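Local coordinates for antifreeze protein (Uncultured bacterium, PDB 6EIO), which binds ice, apparently through two of its faces, and so is expected to restrain the growth of ice crystals, at residues A[174-179]-A[192-197]; A[152-157]-A[178-183]; A[88-93]-A[211-216]; A[23-28]-A[98-103]; A[133-138]-A[161-166]. All blocks are in the same frame, centred on the assembly; numbering follows the deposited sequence.

Overall arrangement
Contacts 1, 2 and 5 join strands on successive coils of a beta-helix, and in each the strands run parallel and are bonded through the backbone. Contact 1 is the buried one of the three; contacts 2 and 5 each turn one surface inward and carry hydroxyl or charged groups on the other. Contacts 1 and 2 share Val178 and Ser179, where the chain leaves one face for the next. Helix 81-99 takes part in both contact 3, a mostly buried one that pairs an apolar patch with an arginine, and contact 4, a surface grip by one arginine just past its C-terminal end. Contacts 3 and 5 lie on opposite sides of the chain's centre, about 24 Å apart between centres.

Contact 1: A[174-179]-A[192-197]; sequences IYWQVS and GTVIAL
Trp176 lies on strand 174-178, which runs parallel to strand 193-196, and its indole lies over the side of the sheet that also carries Val194. Its CB is 3.9 Å from Thr193 O. With CG anti to the carbonyl carbon (chi1 -49°), the ring swings beside that oxygen, which sits in the ring plane at the edge, 3.7 Å from CD1. CD1 also meets Val194 CG2 at 3.9 Å. Next round the edge, NE1 lies 4.1 Å from Gly192 CA and gives its N-H to Lys191 O. At the far end CZ2 touches Phe137, and CE3 touches Leu155. A leucine in its place would probably leave Lys191 O without its donor and open a gap beside Phe137. Gly192 has little choice of residue, since a CB there would run into NE1 and its own backbone angles already demand glycine. Beyond the indole, Val178 CG2 packs on Val194 CG1 at 4.1 Å. Trp176 uses both its backbone groups on the residues flanking Val194: its N to Thr193 O (2.8 Å), its O to Ile195 N (2.9 Å). Parallel strands in register, one coil apart, with an apolar side turned inward, are typical of a beta-helix.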
# COMPACT_ATOMS: atom_id res chain seq x y z
N ILE A 174 -4.23 6.95 -2.36
CA ILE A 174 -3.12 7.00 -1.42
C ILE A 174 -2.09 5.95 -1.85
O ILE A 174 -2.45 4.78 -2.05
CB ILE A 174 -3.60 6.72 0.02
CG1 ILE A 174 -4.61 7.78 0.47
CG2 ILE A 174 -2.41 6.64 0.98
CD1 ILE A 174 -5.37 7.39 1.72
N TYR A 175 -0.83 6.36 -1.96
CA TYR A 175 0.24 5.49 -2.42
C TYR A 175 1.42 5.60 -1.47
O TYR A 175 1.86 6.72 -1.14
CB TYR A 175 0.68 5.90 -3.80
CG TYR A 175 -0.42 5.97 -4.83
CD1 TYR A 175 -1.13 7.15 -5.00
CD2 TYR A 175 -0.73 4.88 -5.63
CE1 TYR A 175 -2.10 7.26 -5.96
CE2 TYR A 175 -1.71 4.97 -6.59
CZ TYR A 175 -2.38 6.19 -6.77
OH TYR A 175 -3.31 6.37 -7.76
N TRP A 176 1.98 4.45 -1.10
CA TRP A 176 3.14 4.35 -0.23
C TRP A 176 4.23 3.63 -1.03
O TRP A 176 4.10 2.44 -1.32
CB TRP A 176 2.83 3.52 1.02
CG TRP A 176 1.59 3.87 1.77
CD1 TRP A 176 0.31 3.48 1.48
CD2 TRP A 176 1.49 4.62 3.00
NE1 TRP A 176 -0.57 3.96 2.42
CE2 TRP A 176 0.13 4.65 3.37
CE3 TRP A 176 2.42 5.24 3.85
CZ2 TRP A 176 -0.32 5.26 4.53
CZ3 TRP A 176 1.97 5.86 5.01
CH2 TRP A 176 0.62 5.87 5.34
N GLN A 177 5.30 4.35 -1.39
CA GLN A 177 6.43 3.78 -2.09
C GLN A 177 7.50 3.46 -1.04
O GLN A 177 7.99 4.36 -0.35
CB GLN A 177 6.94 4.78 -3.14
CG GLN A 177 8.20 4.32 -3.85
CD GLN A 177 9.47 4.74 -3.14
OE1 GLN A 177 9.60 5.88 -2.68
NE2 GLN A 177 10.41 3.80 -3.04
N VAL A 178 7.82 2.18 -0.91
CA VAL A 178 8.65 1.68 0.17
C VAL A 178 9.94 1.11 -0.43
O VAL A 178 9.90 0.12 -1.17
CB VAL A 178 7.89 0.63 0.99
CG1 VAL A 178 8.79 0.03 2.08
CG2 VAL A 178 6.62 1.21 1.58
N SER A 179 11.08 1.72 -0.09
CA SER A 179 12.33 1.33 -0.74
C SER A 179 12.92 0.04 -0.20
O SER A 179 13.80 -0.53 -0.84
CB SER A 179 13.35 2.46 -0.64
OG SER A 179 12.90 3.65 -1.27
N GLY A 192 -4.56 2.08 1.35
CA GLY A 192 -3.79 2.58 0.24
C GLY A 192 -3.01 1.48 -0.48
O GLY A 192 -3.04 0.30 -0.12
N THR A 193 -2.29 1.91 -1.52
CA THR A 193 -1.48 1.01 -2.32
C THR A 193 -0.04 1.07 -1.82
O THR A 193 0.59 2.13 -1.90
CB THR A 193 -1.58 1.38 -3.80
OG1 THR A 193 -2.90 1.13 -4.26
CG2 THR A 193 -0.62 0.56 -4.64
N VAL A 194 0.45 -0.04 -1.30
CA VAL A 194 1.81 -0.17 -0.80
C VAL A 194 2.64 -0.85 -1.88
O VAL A 194 2.33 -1.98 -2.27
CB VAL A 194 1.84 -0.99 0.51
CG1 VAL A 194 3.27 -1.12 1.00
CG2 VAL A 194 0.96 -0.34 1.56
N ILE A 195 3.66 -0.17 -2.39
CA ILE A 195 4.54 -0.72 -3.41
C ILE A 195 5.93 -0.79 -2.80
O ILE A 195 6.58 0.24 -2.62
CB ILE A 195 4.56 0.09 -4.71
CG1 ILE A 195 3.16 0.55 -5.12
CG2 ILE A 195 5.22 -0.76 -5.79
CD1 ILE A 195 3.15 1.39 -6.37
N ALA A 196 6.36 -2.00 -2.44
CA ALA A 196 7.62 -2.21 -1.76
C ALA A 196 8.63 -2.86 -2.71
O ALA A 196 8.28 -3.75 -3.50
CB ALA A 196 7.47 -3.10 -0.54
N LEU A 197 9.89 -2.44 -2.61
CA LEU A 197 10.92 -3.09 -3.41
C LEU A 197 11.12 -4.54 -2.99
O LEU A 197 11.34 -5.41 -3.84
CB LEU A 197 12.23 -2.31 -3.26
CG LEU A 197 13.39 -2.83 -4.12
CD1 LEU A 197 13.06 -2.71 -5.61
CD2 LEU A 197 14.65 -2.07 -3.80
O HOH W 1 -4.28 3.48 -3.80

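Contact 2: A[152-157]-A[178-183]; sequences ASTLTT and VSSSAS
Leu155 and Thr156 pair in parallel with Ala182 and Ser183, their backbones joined by Leu155 N to Ser181 O (3.2 Å), Ser183 N to Leu155 O (2.9 Å) and Thr157 N to Ser183 O. These are neighbouring rungs on one face of the beta-helix, just past the corner that each coil turns at 152-154 and at 179-181. Leu155 supplies the inward contact. Its CB and CD2 both press on Val178 CG2, each at 3.9 Å, the two side chains crossing at about a right angle, while CB also lies beside Ala182 CB at 4.1 Å. The leucine is buried further by Phe184 and Phe190. Thr157 turns its hydroxyl between its own backbone N and carbonyl carbon (chi1 63°), where it bonds to Thr188 OG1 and Gly185 N. Hydroxyls serve the corner as well: Thr154 OG1 bonds to Ser127 OG, and Ser181 OG takes the N-H of Ser199 on the following coil, so the polar groups link one turn to the next. Thr154 CB rests 3.3 Å from Ser181 O. At the bend itself the strand pattern gives way, and Ser180 N reaches Ser153 O at 3.2 Å from 42° above the carbonyl plane.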
# COMPACT_ATOMS: atom_id res chain seq x y z
N ALA A 152 12.37 6.08 2.13
CA ALA A 152 13.73 5.62 1.79
C ALA A 152 14.11 4.32 2.46
O ALA A 152 15.05 3.66 2.00
CB ALA A 152 14.75 6.67 2.21
N SER A 153 13.35 3.89 3.45
CA SER A 153 13.67 2.73 4.26
C SER A 153 12.42 1.87 4.41
O SER A 153 11.78 1.51 3.41
CB SER A 153 14.29 3.19 5.59
OG SER A 153 14.77 2.06 6.28
N THR A 154 12.08 1.52 5.64
CA THR A 154 10.93 0.67 5.95
C THR A 154 9.70 1.49 6.32
O THR A 154 9.78 2.65 6.72
CB THR A 154 11.27 -0.29 7.09
OG1 THR A 154 11.58 0.48 8.25
CG2 THR A 154 12.43 -1.21 6.75
N LEU A 155 8.56 0.81 6.20
CA LEU A 155 7.26 1.31 6.64
C LEU A 155 6.69 0.30 7.63
O LEU A 155 6.54 -0.87 7.28
CB LEU A 155 6.32 1.42 5.43
CG LEU A 155 4.85 1.73 5.75
CD1 LEU A 155 4.68 3.06 6.45
CD2 LEU A 155 4.04 1.69 4.45
N THR A 156 6.37 0.74 8.85
CA THR A 156 5.89 -0.19 9.86
C THR A 156 4.78 0.43 10.69
O THR A 156 4.62 1.65 10.77
CB THR A 156 6.99 -0.66 10.81
OG1 THR A 156 7.49 0.46 11.54
CG2 THR A 156 8.09 -1.35 10.05
N THR A 157 4.00 -0.46 11.31
CA THR A 157 3.02 -0.06 12.31
C THR A 157 3.12 -0.98 13.52
O THR A 157 3.40 -2.17 13.40
CB THR A 157 1.58 -0.10 11.76
OG1 THR A 157 1.25 -1.44 11.43
CG2 THR A 157 1.44 0.78 10.53
N VAL A 178 7.82 2.18 -0.91
CA VAL A 178 8.65 1.68 0.17
C VAL A 178 9.94 1.11 -0.43
O VAL A 178 9.90 0.12 -1.17
CB VAL A 178 7.89 0.63 0.99
CG1 VAL A 178 8.79 0.03 2.08
CG2 VAL A 178 6.62 1.21 1.58
N SER A 179 11.08 1.72 -0.09
CA SER A 179 12.33 1.33 -0.74
C SER A 179 12.92 0.04 -0.20
O SER A 179 13.80 -0.53 -0.84
CB SER A 179 13.35 2.46 -0.64
OG SER A 179 12.90 3.65 -1.27
N SER A 180 12.46 -0.41 0.96
CA SER A 180 12.87 -1.73 1.45
C SER A 180 11.61 -2.56 1.69
O SER A 180 10.98 -2.98 0.71
CB SER A 180 13.88 -1.67 2.58
OG SER A 180 13.29 -1.02 3.66
N SER A 181 11.23 -2.80 2.95
CA SER A 181 10.11 -3.66 3.29
C SER A 181 9.13 -2.95 4.22
O SER A 181 9.45 -1.93 4.84
CB SER A 181 10.60 -4.93 3.98
OG SER A 181 11.30 -5.76 3.05
N ALA A 182 7.93 -3.52 4.30
CA ALA A 182 6.89 -3.02 5.19
C ALA A 182 6.41 -4.13 6.12
O ALA A 182 6.34 -5.30 5.72
CB ALA A 182 5.70 -2.49 4.40
N SER A 183 6.08 -3.75 7.36
CA SER A 183 5.56 -4.71 8.33
C SER A 183 4.45 -4.05 9.15
O SER A 183 4.65 -3.03 9.81
CB SER A 183 6.67 -5.26 9.22
OG SER A 183 6.32 -6.51 9.81

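Contact 3: A[88-93]-A[211-216]; sequences LDITTA and RALARN. With SO4 (sulfate ion), chain F.
Helix 81-99 lies along the flank of the beta-helix, the arrangement known from this ice-binding family, and here Ile90 on its inner side and Thr91 at the margin meet Leu213 and Arg215 at the end of strand 207-214. Ile90 is the apolar wedge. Its CG1 sits between the backbone N and the carbonyl carbon (chi1 71°), which aims CG1, and CD1 beyond it, at the strand, CD1 lying 3.8 Å from Arg215 CG and 4.0 Å from Ala214 O. The other branch, CG2, turns to Leu213 CD1 at 3.9 Å. CG2 thus meets the tip of Leu213, while the CG1-CD1 branch lies against the aliphatic part of Arg215 and also near Leu213 CB; Ile90 runs past Arg215 in the opposite direction.

Arg215 bends at chi3 (54°), and this carries its guanidinium across Thr91 at about a right angle. Thr91 CG2 stands 3.5 Å above one face of the group, toward its rim. Thr91 OG1 lies 3.2 Å from Arg215 NE; the hydroxyl is hydrogen-bonded to Lys87 O one helical turn back. At the edge, in the guanidinium plane, Arg215 NH2 gives a nearly straight bond (2.8 Å, 171°) to O3 of a sulfate ion, probably brought in by the crystallisation liquor.

The helix is tied in further by Tyr94, which makes a cation-pi contact with Arg215, and by Lys87 NZ, bonded to Arg215 O. On the beta-helix side, Ile90 and Leu213 both rest on Ile39 of strand 36-40, and Ala93 settles on Ile195 of strand 193-196.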
# COMPACT_ATOMS: atom_id res chain seq x y z
N LEU A 88 5.91 -5.98 -14.33
CA LEU A 88 6.47 -4.87 -15.10
C LEU A 88 5.77 -3.57 -14.72
O LEU A 88 6.41 -2.51 -14.59
CB LEU A 88 6.30 -5.13 -16.61
CG LEU A 88 7.06 -6.33 -17.16
CD1 LEU A 88 6.63 -6.62 -18.59
CD2 LEU A 88 8.57 -6.11 -17.08
N ASP A 89 4.45 -3.64 -14.55
CA ASP A 89 3.68 -2.43 -14.29
C ASP A 89 3.87 -1.92 -12.86
O ASP A 89 3.82 -0.69 -12.65
CB ASP A 89 2.20 -2.68 -14.63
CG ASP A 89 1.99 -2.91 -16.12
OD1 ASP A 89 2.91 -2.71 -16.93
OD2 ASP A 89 0.85 -3.29 -16.47
N ILE A 90 4.13 -2.80 -11.89
CA ILE A 90 4.46 -2.30 -10.56
C ILE A 90 5.87 -1.74 -10.50
O ILE A 90 6.11 -0.80 -9.73
CB ILE A 90 4.11 -3.24 -9.38
CG1 ILE A 90 5.00 -4.45 -9.29
CG2 ILE A 90 2.63 -3.60 -9.43
CD1 ILE A 90 4.79 -5.25 -8.01
N THR A 91 6.80 -2.24 -11.31
CA THR A 91 8.10 -1.57 -11.42
C THR A 91 7.92 -0.16 -11.97
O THR A 91 8.46 0.80 -11.43
CB THR A 91 9.02 -2.41 -12.29
OG1 THR A 91 9.29 -3.62 -11.59
CG2 THR A 91 10.33 -1.65 -12.60
N THR A 92 7.11 -0.02 -13.03
CA THR A 92 6.84 1.30 -13.57
C THR A 92 6.24 2.22 -12.51
O THR A 92 6.66 3.38 -12.35
CB THR A 92 5.90 1.16 -14.78
OG1 THR A 92 6.58 0.39 -15.77
CG2 THR A 92 5.46 2.51 -15.34
N ALA A 93 5.24 1.72 -11.78
CA ALA A 93 4.57 2.54 -10.77
C ALA A 93 5.52 2.92 -9.63
O ALA A 93 5.50 4.06 -9.15
CB ALA A 93 3.37 1.78 -10.21
N ARG A 211 -3.82 -2.23 -1.65
CA ARG A 211 -3.08 -3.29 -2.33
C ARG A 211 -1.73 -3.43 -1.65
O ARG A 211 -1.12 -2.43 -1.25
CB ARG A 211 -2.81 -2.96 -3.80
CG ARG A 211 -4.05 -2.67 -4.59
CD ARG A 211 -3.70 -2.36 -6.03
NE ARG A 211 -4.89 -2.00 -6.79
CZ ARG A 211 -5.48 -0.82 -6.72
NH1 ARG A 211 -4.98 0.14 -5.93
NH2 ARG A 211 -6.57 -0.58 -7.44
N ALA A 212 -1.25 -4.67 -1.60
CA ALA A 212 0.09 -4.98 -1.10
C ALA A 212 0.88 -5.54 -2.28
O ALA A 212 0.66 -6.68 -2.68
CB ALA A 212 0.03 -5.98 0.04
N LEU A 213 1.78 -4.71 -2.83
CA LEU A 213 2.48 -5.01 -4.08
C LEU A 213 3.98 -5.06 -3.77
O LEU A 213 4.62 -4.01 -3.64
CB LEU A 213 2.15 -3.95 -5.14
CG LEU A 213 0.66 -3.69 -5.36
CD1 LEU A 213 0.46 -2.60 -6.39
CD2 LEU A 213 -0.11 -4.95 -5.76
N ALA A 214 4.52 -6.27 -3.64
CA ALA A 214 5.93 -6.47 -3.36
C ALA A 214 6.63 -6.87 -4.66
O ALA A 214 6.23 -7.82 -5.33
CB ALA A 214 6.11 -7.56 -2.31
N ARG A 215 7.67 -6.12 -5.00
CA ARG A 215 8.36 -6.36 -6.26
C ARG A 215 9.25 -7.59 -6.21
O ARG A 215 9.07 -8.53 -7.00
CB ARG A 215 9.18 -5.13 -6.67
CG ARG A 215 8.30 -3.96 -7.10
CD ARG A 215 9.13 -2.76 -7.54
NE ARG A 215 10.09 -3.14 -8.58
CZ ARG A 215 11.17 -2.45 -8.92
NH1 ARG A 215 11.40 -1.28 -8.35
NH2 ARG A 215 12.01 -2.94 -9.82
N ASN A 216 10.25 -7.59 -5.33
CA ASN A 216 11.27 -8.62 -5.40
C ASN A 216 11.21 -9.63 -4.27
O ASN A 216 11.76 -10.73 -4.42
CB ASN A 216 12.65 -7.98 -5.50
CG ASN A 216 12.79 -7.20 -6.78
OD1 ASN A 216 12.18 -7.53 -7.81
ND2 ASN A 216 13.58 -6.14 -6.74
S SO4 F . 14.47 -1.28 -12.25
O1 SO4 F . 15.89 -1.01 -12.48
O2 SO4 F . 13.67 -0.17 -12.77
O3 SO4 F . 14.22 -1.49 -10.83
O4 SO4 F . 14.12 -2.51 -12.98

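Contact 4: A[23-28]-A[98-103]; sequences TVQTPI and AARVAS
Arg100 NH1 is the donor to two oxygens at once, Thr26 O at 2.8 Å (162° at the hydrogen) and Gln25 OE1 at 3.0 Å. The first oxygen lies close to the guanidinium plane, the second a little out of it. Next to it, Arg100 NH2 gives a hydrogen to Pro27 O at 3.1 Å; this oxygen too is near the guanidinium plane, but the nitrogen stands well above the plane of the proline carbonyl, off its lone pairs. The arginine reaches this far because its chain is stretched from CG to NE (chi2 -178°), and its NE forms a salt bridge with Asp96 OD1, four residues earlier on the helix. Ile28 CG1 covers one face of the group, 3.5 Å above it and toward the rim.

Gln25 approaches from the other direction: its chain folds back at chi2, and the amide plane ends up 49° from the guanidinium. Its NE2 passes a hydrogen to a water at 2.9 Å, which in turn donates to Val101 O at 2.8 Å, so both ends of the amide tie the two segments together. Further along, the methyl of Ala102 packs against Thr23, whose OG1 is bonded to Asp104.

A methionine in place of Arg100 would probably leave the carbonyls of Thr26 and Pro27 without these donors and Asp96 without its mate. In the fold, the arginine holds the extended N-terminal segment at the C-terminal end of helix 81-99, the helix that flanks the beta-helix.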
# COMPACT_ATOMS: atom_id res chain seq x y z
N THR A 23 0.87 21.96 -5.27
CA THR A 23 1.05 21.08 -6.42
C THR A 23 0.07 19.92 -6.34
O THR A 23 -0.05 19.26 -5.31
CB THR A 23 2.48 20.55 -6.46
OG1 THR A 23 3.38 21.65 -6.55
CG2 THR A 23 2.68 19.60 -7.63
N VAL A 24 -0.62 19.67 -7.45
CA VAL A 24 -1.60 18.60 -7.54
C VAL A 24 -0.88 17.36 -8.09
O VAL A 24 -0.44 17.36 -9.24
CB VAL A 24 -2.76 19.02 -8.46
CG1 VAL A 24 -3.75 17.88 -8.67
CG2 VAL A 24 -3.47 20.23 -7.90
N GLN A 25 -0.76 16.31 -7.28
CA GLN A 25 -0.21 15.06 -7.77
C GLN A 25 -1.22 14.37 -8.67
O GLN A 25 -2.42 14.32 -8.35
CB GLN A 25 0.12 14.12 -6.61
CG GLN A 25 1.32 14.57 -5.81
CD GLN A 25 2.55 14.71 -6.66
OE1 GLN A 25 2.91 13.80 -7.39
NE2 GLN A 25 3.20 15.86 -6.58
N THR A 26 -0.74 13.85 -9.79
CA THR A 26 -1.55 12.99 -10.62
C THR A 26 -1.62 11.59 -10.00
O THR A 26 -0.75 11.21 -9.20
CB THR A 26 -0.95 12.87 -12.03
OG1 THR A 26 0.35 12.30 -11.92
CG2 THR A 26 -0.87 14.23 -12.72
N PRO A 27 -2.63 10.81 -10.35
CA PRO A 27 -2.63 9.41 -9.91
C PRO A 27 -1.39 8.70 -10.42
O PRO A 27 -0.76 9.10 -11.41
CB PRO A 27 -3.91 8.84 -10.55
CG PRO A 27 -4.76 10.04 -10.83
CD PRO A 27 -3.80 11.13 -11.18
N ILE A 28 -1.02 7.63 -9.72
CA ILE A 28 0.05 6.75 -10.15
C ILE A 28 -0.58 5.58 -10.90
O ILE A 28 -1.29 4.76 -10.30
CB ILE A 28 0.89 6.26 -8.97
CG1 ILE A 28 1.59 7.47 -8.35
CG2 ILE A 28 1.92 5.21 -9.42
CD1 ILE A 28 2.25 7.17 -7.05
N ALA A 98 8.67 7.05 -6.96
CA ALA A 98 9.94 7.42 -6.34
C ALA A 98 10.56 8.65 -7.00
O ALA A 98 11.36 9.35 -6.36
CB ALA A 98 10.92 6.25 -6.42
N ALA A 99 10.26 8.91 -8.27
CA ALA A 99 10.89 9.99 -9.00
C ALA A 99 10.17 11.31 -8.84
O ALA A 99 10.72 12.35 -9.22
CB ALA A 99 10.94 9.66 -10.49
N ARG A 100 8.96 11.33 -8.30
CA ARG A 100 8.22 12.57 -8.24
C ARG A 100 8.93 13.59 -7.36
O ARG A 100 9.47 13.25 -6.31
CB ARG A 100 6.81 12.33 -7.75
CG ARG A 100 6.09 11.55 -8.79
CD ARG A 100 4.70 11.30 -8.42
NE ARG A 100 4.03 10.60 -9.51
CZ ARG A 100 2.73 10.70 -9.74
NH1 ARG A 100 1.98 11.48 -8.98
NH2 ARG A 100 2.16 9.99 -10.71
N VAL A 101 8.91 14.84 -7.81
CA VAL A 101 9.45 15.96 -7.05
C VAL A 101 8.52 17.15 -7.21
O VAL A 101 7.85 17.30 -8.23
CB VAL A 101 10.88 16.36 -7.50
CG1 VAL A 101 11.89 15.28 -7.14
CG2 VAL A 101 10.92 16.66 -8.99
N ALA A 102 8.49 18.02 -6.21
CA ALA A 102 7.77 19.27 -6.29
C ALA A 102 8.40 20.25 -5.32
O ALA A 102 8.86 19.87 -4.25
CB ALA A 102 6.30 19.08 -5.91
N SER A 103 8.38 21.53 -5.70
CA SER A 103 9.03 22.55 -4.88
C SER A 103 8.40 22.65 -3.49
O SER A 103 9.06 23.06 -2.53
CB SER A 103 8.96 23.91 -5.57
OG SER A 103 7.63 24.32 -5.80
O HOH W 2 5.26 16.28 -8.63

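Contact 5: A[133-138]-A[161-166]; sequences GDVTFD and RKVLLS. With SO4 (sulfate ion), chain C.
On the short parallel sheet that forms another face of the beta-helix, strand 135-138 lies between strands 116-117 and 163-166, and Phe137 packs against Val163 on its inward side. Phe137 CD1 is 3.6 Å from Val163 CG1, and Leu164 O sits near the ring plane at its edge. The ring lies edge-to-face with Phe147. Backbone bonds step along the strands from Leu164 N to Val135 O (2.8 Å), from Phe137 N to Leu164 O and from Ser166 N to Phe137 O.

Asp134, at the start of the pair, has CG anti to the carbonyl carbon (chi1 -57°); the carboxylate lies beside Lys162, and OD1 comes to 3.0 Å from Lys162 N in a weak, bent bond, while CB meets Leu164 CD1 at 3.8 Å. Its OD2 accepts a hydrogen from a water (2.7 Å) that accepts one from Lys162 NZ (2.8 Å). Arg161 is a nearby charge with no N-H aimed at the carboxylate. At the opposite end Ser166 OG gives its hydrogen to O2 of a sulfate ion, probably from the crystallisation liquor, at 2.9 Å, and Gly167 N binds the same ion.

Apolar side chains thus close the inner surface, while on the outer one the opposite charges of Asp134 and Lys162 are bridged by a water, which probably makes their attraction softer than a direct salt bridge.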
# COMPACT_ATOMS: atom_id res chain seq x y z
N GLY A 133 -0.98 6.22 18.10
CA GLY A 133 -1.99 6.88 17.34
C GLY A 133 -2.06 6.58 15.85
O GLY A 133 -1.29 5.82 15.24
N ASP A 134 -3.06 7.21 15.28
CA ASP A 134 -3.50 6.89 13.94
C ASP A 134 -3.05 8.00 12.99
O ASP A 134 -2.84 9.13 13.41
CB ASP A 134 -5.02 6.79 13.90
CG ASP A 134 -5.54 5.76 14.89
OD1 ASP A 134 -4.96 4.67 14.95
OD2 ASP A 134 -6.53 6.07 15.60
N VAL A 135 -2.91 7.69 11.71
CA VAL A 135 -2.61 8.71 10.71
C VAL A 135 -3.87 8.95 9.90
O VAL A 135 -4.55 8.00 9.49
CB VAL A 135 -1.38 8.34 9.85
CG1 VAL A 135 -1.61 7.04 9.04
CG2 VAL A 135 -0.99 9.54 8.95
N THR A 136 -4.19 10.22 9.67
CA THR A 136 -5.39 10.60 8.94
C THR A 136 -4.99 11.27 7.63
O THR A 136 -4.18 12.20 7.63
CB THR A 136 -6.26 11.55 9.77
OG1 THR A 136 -6.65 10.88 10.97
CG2 THR A 136 -7.50 11.96 9.03
N PHE A 137 -5.57 10.80 6.53
CA PHE A 137 -5.46 11.46 5.24
C PHE A 137 -6.73 12.28 5.06
O PHE A 137 -7.83 11.73 5.12
CB PHE A 137 -5.31 10.43 4.13
CG PHE A 137 -3.95 9.77 4.16
CD1 PHE A 137 -3.68 8.70 4.99
CD2 PHE A 137 -2.94 10.25 3.37
CE1 PHE A 137 -2.41 8.16 5.03
CE2 PHE A 137 -1.69 9.69 3.40
CZ PHE A 137 -1.41 8.64 4.24
N ASP A 138 -6.57 13.59 4.87
CA ASP A 138 -7.70 14.52 4.82
C ASP A 138 -7.65 15.24 3.48
O ASP A 138 -6.70 15.97 3.19
CB ASP A 138 -7.62 15.48 6.01
CG ASP A 138 -8.89 16.29 6.23
OD1 ASP A 138 -9.54 16.68 5.22
OD2 ASP A 138 -9.20 16.54 7.42
N ARG A 161 -2.83 0.06 15.03
CA ARG A 161 -2.77 1.38 14.40
C ARG A 161 -3.74 1.44 13.23
O ARG A 161 -4.07 0.42 12.61
CB ARG A 161 -1.37 1.68 13.83
CG ARG A 161 -0.20 1.63 14.80
CD ARG A 161 -0.42 2.43 16.07
NE ARG A 161 -1.08 1.61 17.10
CZ ARG A 161 -2.02 2.04 17.93
NH1 ARG A 161 -2.45 3.30 17.90
NH2 ARG A 161 -2.53 1.19 18.80
N LYS A 162 -4.16 2.67 12.88
CA LYS A 162 -5.11 2.84 11.79
C LYS A 162 -4.65 3.93 10.84
O LYS A 162 -4.09 4.96 11.25
CB LYS A 162 -6.50 3.21 12.30
CG LYS A 162 -6.99 2.28 13.42
CD LYS A 162 -8.24 2.80 14.11
CE LYS A 162 -8.57 1.97 15.34
NZ LYS A 162 -9.69 2.58 16.10
N VAL A 163 -4.96 3.72 9.56
CA VAL A 163 -5.01 4.76 8.54
C VAL A 163 -6.46 5.17 8.39
O VAL A 163 -7.31 4.33 8.03
CB VAL A 163 -4.43 4.29 7.20
CG1 VAL A 163 -4.58 5.39 6.16
CG2 VAL A 163 -2.97 3.87 7.36
N LEU A 164 -6.75 6.43 8.67
CA LEU A 164 -8.09 6.97 8.65
C LEU A 164 -8.24 7.94 7.48
O LEU A 164 -7.27 8.56 7.04
CB LEU A 164 -8.38 7.69 9.98
CG LEU A 164 -8.25 6.81 11.22
CD1 LEU A 164 -8.42 7.64 12.48
CD2 LEU A 164 -9.25 5.66 11.20
N LEU A 165 -9.48 8.08 7.03
CA LEU A 165 -9.84 8.97 5.94
C LEU A 165 -10.78 10.05 6.45
O LEU A 165 -11.76 9.74 7.15
CB LEU A 165 -10.56 8.20 4.82
CG LEU A 165 -9.78 7.01 4.24
CD1 LEU A 165 -10.70 6.21 3.31
CD2 LEU A 165 -8.53 7.43 3.53
N SER A 166 -10.51 11.29 6.07
CA SER A 166 -11.37 12.42 6.38
C SER A 166 -11.48 13.32 5.17
O SER A 166 -10.67 13.26 4.24
CB SER A 166 -10.82 13.24 7.56
OG SER A 166 -10.96 12.57 8.79
S SO4 C . -14.91 13.08 8.09
O1 SO4 C . -14.42 14.11 7.21
O2 SO4 C . -13.87 12.50 8.96
O3 SO4 C . -15.99 13.62 8.90
O4 SO4 C . -15.44 12.00 7.26
O HOH W 3 -8.63 5.04 16.90